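Local structure of putative baseplate protein (Unidentified phage, 2FSD) at residues I60-N65 and G81-A86; S97-F100 and N105-L108; S109-S114 and F135-P140. The protein is the receptor-binding protein of a lactococcal phage, whose head domain probably recognises a saccharide receptor on the Lactococcus lactis cell surface. All blocks are in the same frame, centred on the assembly; numbering follows the deposited sequence.

Interaction 1 (I60-N65 and G81-A86)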
loop_
_atom_site.group_PDB
_atom_site.type_symbol
_atom_site.label_atom_id
_atom_site.label_comp_id
_atom_site.label_asym_id
_atom_site.label_seq_id
_atom_site.Cartn_x
_atom_site.Cartn_y
_atom_site.Cartn_z
ATOM N N ILE A 60 -10.142 10.568 1.823
ATOM C CA ILE A 60 -10.743 9.464 1.104
ATOM C C ILE A 60 -10.095 8.144 1.544
ATOM O O ILE A 60 -8.875 8.067 1.710
ATOM C CB ILE A 60 -10.645 9.674 -0.431
ATOM C CG1 ILE A 60 -11.491 8.627 -1.172
ATOM C CG2 ILE A 60 -9.191 9.644 -0.915
ATOM C CD1 ILE A 60 -11.614 8.873 -2.664
ATOM N N TYR A 61 -10.937 7.129 1.742
ATOM C CA TYR A 61 -10.534 5.770 2.065
ATOM C C TYR A 61 -11.014 4.854 0.950
ATOM O O TYR A 61 -12.158 4.938 0.528
ATOM C CB TYR A 61 -11.169 5.302 3.383
ATOM C CG TYR A 61 -10.849 6.188 4.559
ATOM C CD1 TYR A 61 -9.873 5.827 5.473
ATOM C CD2 TYR A 61 -11.505 7.397 4.743
ATOM C CE1 TYR A 61 -9.553 6.644 6.544
ATOM C CE2 TYR A 61 -11.186 8.227 5.809
ATOM C CZ TYR A 61 -10.206 7.838 6.706
ATOM O OH TYR A 61 -9.883 8.635 7.768
ATOM N N VAL A 62 -10.140 3.975 0.484
ATOM C CA VAL A 62 -10.501 3.011 -0.542
ATOM C C VAL A 62 -10.050 1.633 -0.075
ATOM O O VAL A 62 -8.948 1.471 0.444
ATOM C CB VAL A 62 -9.868 3.345 -1.910
ATOM C CG1 VAL A 62 -10.597 2.615 -3.028
ATOM C CG2 VAL A 62 -9.874 4.842 -2.171
ATOM N N ARG A 63 -10.918 0.644 -0.251
ATOM C CA ARG A 63 -10.566 -0.741 0.058
ATOM C C ARG A 63 -11.059 -1.711 -1.003
ATOM O O ARG A 63 -12.093 -1.504 -1.619
ATOM C CB ARG A 63 -11.103 -1.150 1.426
ATOM C CG ARG A 63 -12.583 -0.918 1.611
ATOM C CD ARG A 63 -13.037 -1.586 2.890
ATOM N NE ARG A 63 -14.428 -1.284 3.197
ATOM C CZ ARG A 63 -14.972 -1.410 4.405
ATOM N NH1 ARG A 63 -14.253 -1.819 5.440
ATOM N NH2 ARG A 63 -16.245 -1.105 4.587
ATOM N N GLY A 64 -10.283 -2.771 -1.195
ATOM C CA GLY A 64 -10.632 -3.860 -2.074
ATOM C C GLY A 64 -10.503 -5.150 -1.296
ATOM O O GLY A 64 -9.565 -5.327 -0.509
ATOM N N ASN A 65 -11.467 -6.039 -1.501
ATOM C CA ASN A 65 -11.443 -7.346 -0.890
ATOM C C ASN A 65 -11.795 -8.444 -1.914
ATOM O O ASN A 65 -12.917 -8.509 -2.422
ATOM C CB ASN A 65 -12.375 -7.368 0.333
ATOM C CG ASN A 65 -12.185 -8.592 1.173
ATOM O OD1 ASN A 65 -12.560 -9.688 0.775
ATOM N ND2 ASN A 65 -11.579 -8.426 2.337
ATOM N N GLY A 81 -11.079 -0.252 -11.182
ATOM C CA GLY A 81 -12.314 0.497 -10.962
ATOM C C GLY A 81 -12.182 1.987 -11.184
ATOM O O GLY A 81 -11.083 2.495 -11.381
ATOM N N THR A 82 -13.320 2.678 -11.192
ATOM C CA THR A 82 -13.347 4.134 -11.291
ATOM C C THR A 82 -14.262 4.720 -10.198
ATOM O O THR A 82 -15.222 4.073 -9.745
ATOM C CB THR A 82 -13.831 4.638 -12.698
ATOM O OG1 THR A 82 -15.097 4.057 -13.022
ATOM C CG2 THR A 82 -12.828 4.303 -13.795
ATOM N N PHE A 83 -13.973 5.947 -9.781
ATOM C CA PHE A 83 -14.813 6.596 -8.764
ATOM C C PHE A 83 -16.079 7.186 -9.401
ATOM O O PHE A 83 -16.008 7.815 -10.470
ATOM C CB PHE A 83 -14.038 7.682 -8.031
ATOM C CG PHE A 83 -12.834 7.167 -7.295
ATOM C CD1 PHE A 83 -12.986 6.482 -6.089
ATOM C CD2 PHE A 83 -11.543 7.349 -7.812
ATOM C CE1 PHE A 83 -11.884 5.984 -5.407
ATOM C CE2 PHE A 83 -10.430 6.862 -7.122
ATOM C CZ PHE A 83 -10.601 6.180 -5.924
ATOM N N PRO A 84 -17.251 6.961 -8.773
ATOM C CA PRO A 84 -18.416 7.756 -9.175
ATOM C C PRO A 84 -18.136 9.265 -9.046
ATOM O O PRO A 84 -17.313 9.658 -8.210
ATOM C CB PRO A 84 -19.497 7.305 -8.197
ATOM C CG PRO A 84 -19.092 5.912 -7.822
ATOM C CD PRO A 84 -17.601 5.972 -7.736
ATOM N N PRO A 85 -18.770 10.097 -9.906
ATOM C CA PRO A 85 -18.658 11.568 -9.887
ATOM C C PRO A 85 -18.958 12.253 -8.554
ATOM O O PRO A 85 -18.673 13.435 -8.411
ATOM C CB PRO A 85 -19.700 12.021 -10.918
ATOM C CG PRO A 85 -19.893 10.900 -11.798
ATOM C CD PRO A 85 -19.613 9.639 -11.023
ATOM N N ALA A 86 -19.564 11.549 -7.607
ATOM C CA ALA A 86 -19.776 12.104 -6.283
ATOM C C ALA A 86 -18.439 12.432 -5.600
ATOM O O ALA A 86 -18.355 13.424 -4.869
ATOM C CB ALA A 86 -20.606 11.137 -5.418
#

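Interaction 2 (S97-F100 and N105-L108)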
loop_
_atom_site.group_PDB
_atom_site.type_symbol
_atom_site.label_atom_id
_atom_site.label_comp_id
_atom_site.label_asym_id
_atom_site.label_seq_id
_atom_site.Cartn_x
_atom_site.Cartn_y
_atom_site.Cartn_z
ATOM N N SER A 97 1.017 -0.842 -1.824
ATOM C CA SER A 97 0.979 -2.294 -1.892
ATOM C C SER A 97 -0.414 -2.850 -1.645
ATOM O O SER A 97 -1.225 -2.273 -0.911
ATOM C CB SER A 97 1.906 -2.891 -0.841
ATOM O OG SER A 97 3.237 -2.483 -1.039
ATOM N N GLY A 98 -0.672 -3.985 -2.282
ATOM C CA GLY A 98 -1.804 -4.837 -1.962
ATOM C C GLY A 98 -1.312 -6.265 -2.074
ATOM O O GLY A 98 -0.101 -6.523 -2.054
ATOM N N THR A 99 -2.242 -7.197 -2.210
ATOM C CA THR A 99 -1.881 -8.587 -2.460
ATOM C C THR A 99 -2.557 -9.120 -3.727
ATOM O O THR A 99 -3.631 -8.655 -4.102
ATOM C CB THR A 99 -2.233 -9.473 -1.256
ATOM O OG1 THR A 99 -3.598 -9.255 -0.874
ATOM C CG2 THR A 99 -1.303 -9.155 -0.090
ATOM N N PHE A 100 -1.867 -10.035 -4.414
ATOM C CA PHE A 100 -2.512 -10.952 -5.361
ATOM C C PHE A 100 -2.767 -12.243 -4.599
ATOM O O PHE A 100 -2.053 -12.567 -3.642
ATOM C CB PHE A 100 -1.621 -11.284 -6.569
ATOM C CG PHE A 100 -1.393 -10.141 -7.524
ATOM C CD1 PHE A 100 -2.416 -9.685 -8.349
ATOM C CD2 PHE A 100 -0.136 -9.561 -7.642
ATOM C CE1 PHE A 100 -2.194 -8.646 -9.248
ATOM C CE2 PHE A 100 0.095 -8.521 -8.546
ATOM C CZ PHE A 100 -0.933 -8.068 -9.348
ATOM N N ASN A 105 -2.107 -18.978 -2.152
ATOM C CA ASN A 105 -0.808 -18.309 -2.238
ATOM C C ASN A 105 -0.967 -16.799 -2.454
ATOM O O ASN A 105 -1.750 -16.366 -3.298
ATOM C CB ASN A 105 0.036 -18.945 -3.354
ATOM C CG ASN A 105 0.437 -20.401 -3.039
ATOM O OD1 ASN A 105 1.534 -20.666 -2.543
ATOM N ND2 ASN A 105 -0.460 -21.338 -3.322
ATOM N N LEU A 106 -0.228 -16.008 -1.679
ATOM C CA LEU A 106 -0.260 -14.544 -1.781
ATOM C C LEU A 106 1.046 -14.001 -2.355
ATOM O O LEU A 106 2.124 -14.476 -2.026
ATOM C CB LEU A 106 -0.501 -13.901 -0.409
ATOM C CG LEU A 106 -1.870 -14.130 0.235
ATOM C CD1 LEU A 106 -1.769 -14.079 1.758
ATOM C CD2 LEU A 106 -2.886 -13.121 -0.266
ATOM N N SER A 107 0.930 -12.992 -3.206
ATOM C CA SER A 107 2.090 -12.302 -3.761
ATOM C C SER A 107 1.904 -10.783 -3.677
ATOM O O SER A 107 0.785 -10.299 -3.534
ATOM C CB SER A 107 2.320 -12.755 -5.210
ATOM O OG SER A 107 1.112 -13.260 -5.761
ATOM N N LEU A 108 3.015 -10.053 -3.765
ATOM C CA LEU A 108 3.002 -8.591 -3.791
ATOM C C LEU A 108 2.349 -8.036 -5.066
ATOM O O LEU A 108 2.831 -8.275 -6.180
ATOM C CB LEU A 108 4.432 -8.025 -3.667
ATOM C CG LEU A 108 4.541 -6.490 -3.541
ATOM C CD1 LEU A 108 4.007 -6.018 -2.204
ATOM C CD2 LEU A 108 5.970 -5.978 -3.725
#

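Interaction 3 (S109-S114 and F135-P140)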
loop_
_atom_site.group_PDB
_atom_site.type_symbol
_atom_site.label_atom_id
_atom_site.label_comp_id
_atom_site.label_asym_id
_atom_site.label_seq_id
_atom_site.Cartn_x
_atom_site.Cartn_y
_atom_site.Cartn_z
ATOM N N SER A 109 1.251 -7.299 -4.889
ATOM C CA SER A 109 0.698 -6.458 -5.955
ATOM C C SER A 109 1.022 -5.000 -5.682
ATOM O O SER A 109 1.323 -4.617 -4.551
ATOM C CB SER A 109 -0.821 -6.660 -6.108
ATOM O OG SER A 109 -1.570 -6.002 -5.101
ATOM N N LEU A 110 0.972 -4.202 -6.743
ATOM C CA LEU A 110 1.058 -2.759 -6.656
ATOM C C LEU A 110 -0.338 -2.191 -6.904
ATOM O O LEU A 110 -1.032 -2.638 -7.814
ATOM C CB LEU A 110 2.053 -2.230 -7.700
ATOM C CG LEU A 110 2.198 -0.711 -7.848
ATOM C CD1 LEU A 110 3.619 -0.347 -8.215
ATOM C CD2 LEU A 110 1.226 -0.152 -8.893
ATOM N N ILE A 111 -0.735 -1.213 -6.085
ATOM C CA ILE A 111 -2.023 -0.527 -6.222
ATOM C C ILE A 111 -1.827 0.904 -6.706
ATOM O O ILE A 111 -1.182 1.711 -6.045
ATOM C CB ILE A 111 -2.799 -0.486 -4.894
ATOM C CG1 ILE A 111 -2.983 -1.903 -4.328
ATOM C CG2 ILE A 111 -4.151 0.213 -5.093
ATOM C CD1 ILE A 111 -3.930 -2.820 -5.143
ATOM N N ASN A 112 -2.396 1.209 -7.862
ATOM C CA ASN A 112 -2.307 2.544 -8.470
ATOM C C ASN A 112 -3.566 3.383 -8.147
ATOM O O ASN A 112 -4.682 3.037 -8.546
ATOM C CB ASN A 112 -2.115 2.376 -9.989
ATOM C CG ASN A 112 -1.753 3.665 -10.689
ATOM O OD1 ASN A 112 -2.432 4.687 -10.547
ATOM N ND2 ASN A 112 -0.674 3.622 -11.457
ATOM N N MET A 113 -3.366 4.470 -7.397
ATOM C CA MET A 113 -4.444 5.385 -7.009
ATOM C C MET A 113 -4.264 6.713 -7.748
ATOM O O MET A 113 -3.154 7.228 -7.832
ATOM C CB MET A 113 -4.442 5.604 -5.492
ATOM C CG MET A 113 -5.359 6.714 -4.999
ATOM S SD MET A 113 -7.137 6.404 -5.198
ATOM C CE MET A 113 -7.784 8.024 -4.788
ATOM N N SER A 114 -5.359 7.240 -8.298
ATOM C CA SER A 114 -5.368 8.536 -8.984
ATOM C C SER A 114 -6.802 9.055 -9.098
ATOM O O SER A 114 -7.751 8.364 -8.688
ATOM C CB SER A 114 -4.724 8.419 -10.368
ATOM O OG SER A 114 -5.408 7.493 -11.188
ATOM N N PHE A 135 -6.697 -4.835 -0.774
ATOM C CA PHE A 135 -5.898 -3.681 -0.381
ATOM C C PHE A 135 -6.725 -2.724 0.459
ATOM O O PHE A 135 -7.951 -2.818 0.504
ATOM C CB PHE A 135 -5.352 -2.944 -1.610
ATOM C CG PHE A 135 -6.417 -2.259 -2.429
ATOM C CD1 PHE A 135 -6.744 -0.923 -2.191
ATOM C CD2 PHE A 135 -7.094 -2.945 -3.426
ATOM C CE1 PHE A 135 -7.734 -0.288 -2.935
ATOM C CE2 PHE A 135 -8.080 -2.323 -4.172
ATOM C CZ PHE A 135 -8.406 -0.997 -3.930
ATOM N N ALA A 136 -6.031 -1.789 1.104
ATOM C CA ALA A 136 -6.675 -0.659 1.755
ATOM C C ALA A 136 -5.754 0.565 1.699
ATOM O O ALA A 136 -4.534 0.476 1.912
ATOM C CB ALA A 136 -7.058 -0.999 3.191
ATOM N N LEU A 137 -6.334 1.707 1.388
ATOM C CA LEU A 137 -5.553 2.928 1.335
ATOM C C LEU A 137 -6.384 4.137 1.726
ATOM O O LEU A 137 -7.611 4.070 1.785
ATOM C CB LEU A 137 -4.908 3.108 -0.044
ATOM C CG LEU A 137 -5.793 3.155 -1.288
ATOM C CD1 LEU A 137 -6.546 4.493 -1.439
ATOM C CD2 LEU A 137 -4.925 2.894 -2.505
ATOM N N SER A 138 -5.683 5.225 2.025
ATOM C CA SER A 138 -6.319 6.490 2.353
ATOM C C SER A 138 -5.319 7.652 2.289
ATOM O O SER A 138 -4.131 7.482 2.543
ATOM C CB SER A 138 -6.975 6.429 3.734
ATOM O OG SER A 138 -6.018 6.341 4.762
ATOM N N ALA A 139 -5.824 8.818 1.904
ATOM C CA ALA A 139 -5.068 10.060 1.964
ATOM C C ALA A 139 -6.026 11.251 2.005
ATOM O O ALA A 139 -7.195 11.137 1.607
ATOM C CB ALA A 139 -4.137 10.173 0.790
ATOM N N PRO A 140 -5.539 12.406 2.494
ATOM C CA PRO A 140 -6.351 13.617 2.395
ATOM C C PRO A 140 -6.650 13.998 0.941
ATOM O O PRO A 140 -5.838 13.744 0.047
ATOM C CB PRO A 140 -5.480 14.695 3.078
ATOM C CG PRO A 140 -4.089 14.118 3.164
ATOM C CD PRO A 140 -4.237 12.635 3.157
#

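Interaction 1 (I60-N65 and G81-A86)
Phe83 points its ring at strand 60-65 and meets two aliphatic side chains, Ile60 and Val62, that come at it from the opposite direction. A single ring atom receives both: CE1 of Phe83 lies 4.0 Å from CD1 of Ile60, and the same CE1 lies 4.0 Å from CG2 of Val62. The Val62 methyl sits at the ring edge, close to the ring plane, and also reaches CZ; the Ile60 methyl approaches obliquely. Ile60 gets there fully extended, with CG1 anti to the backbone N (chi1 -170°) and CD1 anti again at the next bond (chi2 172°), whereas Val62 offers the branch that lies beside its own backbone N. The contact spans the interior of the closed antiparallel barrel of the head domain: Phe83 follows directly on strand 77-82, and its CA stays 10.0 Å from that of Val62, with no hydrogen bond between the two segments. Leu39 and Ala53, from strands 34-41 and 50-56, and Leu91 from a loop add further apolar contacts to the Phe83 side chain. Phe87, Pro92 and Leu141 gather round Ile60, while Val62 also packs on Phe135 and Leu137.

Interaction 2 (S97-F100 and N105-L108)
Residues 97-100 and 105-108 form an antiparallel pairing of neighbouring strands, 94-102 and 105-114, near the turn that joins them and toward one end of the barrel. The short segments approach to 4.5 Å between axes, with their chain directions 146° apart. Phe100 and Ser107 are a hydrogen-bonded pair: Phe100 N donates to Ser107 O at 2.8 Å, and Ser107 N returns a bond to Phe100 O at 3.0 Å. Both carbonyl oxygens also take a CA-H contact, Ser107 O from Thr99 and Phe100 O from Leu106.

The side chains of Phe100 and Ser107 leave on the same face of the sheet, where Ser107 OG rests 3.5 Å from Phe100 CB. The phenyl ring, with CG beside its own backbone N (chi1 -69°), turns its edge to the next carbonyl, and CD2 of Phe100 comes to 3.5 Å from Leu108 O. Met128 packs against both Phe100 and Ser107. Thr99 and Leu108 are a non-hydrogen-bonded pair whose side chains diverge. The Leu106 side chain reaches diagonally across to Thr99, its CD2 methyl 3.8 Å from Thr99 CB.

Where 97-100 begins and 105-108 ends, the CD1 methyl of Leu108 lies 3.8 Å from Ser97 OG. That hydroxyl is hydrogen-bonded to the backbone N of Ala136 of the second subunit, and Leu106 packs on Leu106 of that subunit, so this part of the sheet also faces the subunit interface. The reciprocal bonds of Phe100 and Ser107 mark a hydrogen-bonded antiparallel pair; since the two strands also follow each other in the chain across a short turn, the unit is a beta hairpin.

Interaction 3 (S109-S114 and F135-P140)
Phe135 opens the second segment by laying its ring against Ile111, which covers it with three different carbons. The CG2 methyl of Ile111 stands over one ring face, 4.2 Å from the ring centroid of Phe135 and 16° off its normal, a CH-pi contact displaced toward the rim. On the same side of the ring plane, CD1 of Ile111 comes to 3.6 Å from CD2 of Phe135. Between these, CG1 of Ile111 packs against the root of the aromatic side chain, 3.8 Å from Phe135 CB. With CG placed between the backbone N and the carbonyl carbon (chi1 68°), the phenyl group is swung so that this face is turned to Ile111. Ile118 also packs on Phe135.

At Ala136 the chain turns its side chain away from strand 109-114. The alternation is that of a barrel wall, with one side directed to the apolar interior and the other outward. Strands 105-114 and 132-140 are not neighbours in the sheet, for strand 94-102 runs between them. Their short segments stay 9.2 Å apart at the axes, inclined by 36°, and only side chains bridge the gap.

Leu137 points inward again and fits its CD2 methyl between two residues of the facing strand. That methyl, CD2 of Leu137, lies 3.8 Å from Ile111 CG2, so one branch of the isoleucine serves both Phe135 and Leu137. The same CD2 of Leu137 is 4.1 Å from CB of Met113, whose side chain also packs on Phe83.

Ser138 turns away in its turn, and with Leu137 it pairs in antiparallel fashion with a strand of the second subunit, carrying the sheet across the interface.

All three interactions are built on one closed antiparallel sheet, with Phe83 just beyond strand 77-82. Interactions 1 and 3 are adjoining parts of its apolar interior, with centres 10 Å apart, joined where strands 59-68 and 132-140 run side by side: Val62 O lies 2.8 Å from Leu137 N, and Gly64 N lies 2.9 Å from Phe135 O, both probable hydrogen bonds. Interactions 2 and 3 share strand 105-114, and Gly98 N approaches Ser109 O at 3.1 Å, another probable hydrogen bond. Interactions 1 and 2 do not touch; their centres are 20 Å apart, on opposite sides of the chain's centre. Interactions 2 and 3 also meet the second subunit, which interaction 1 does not.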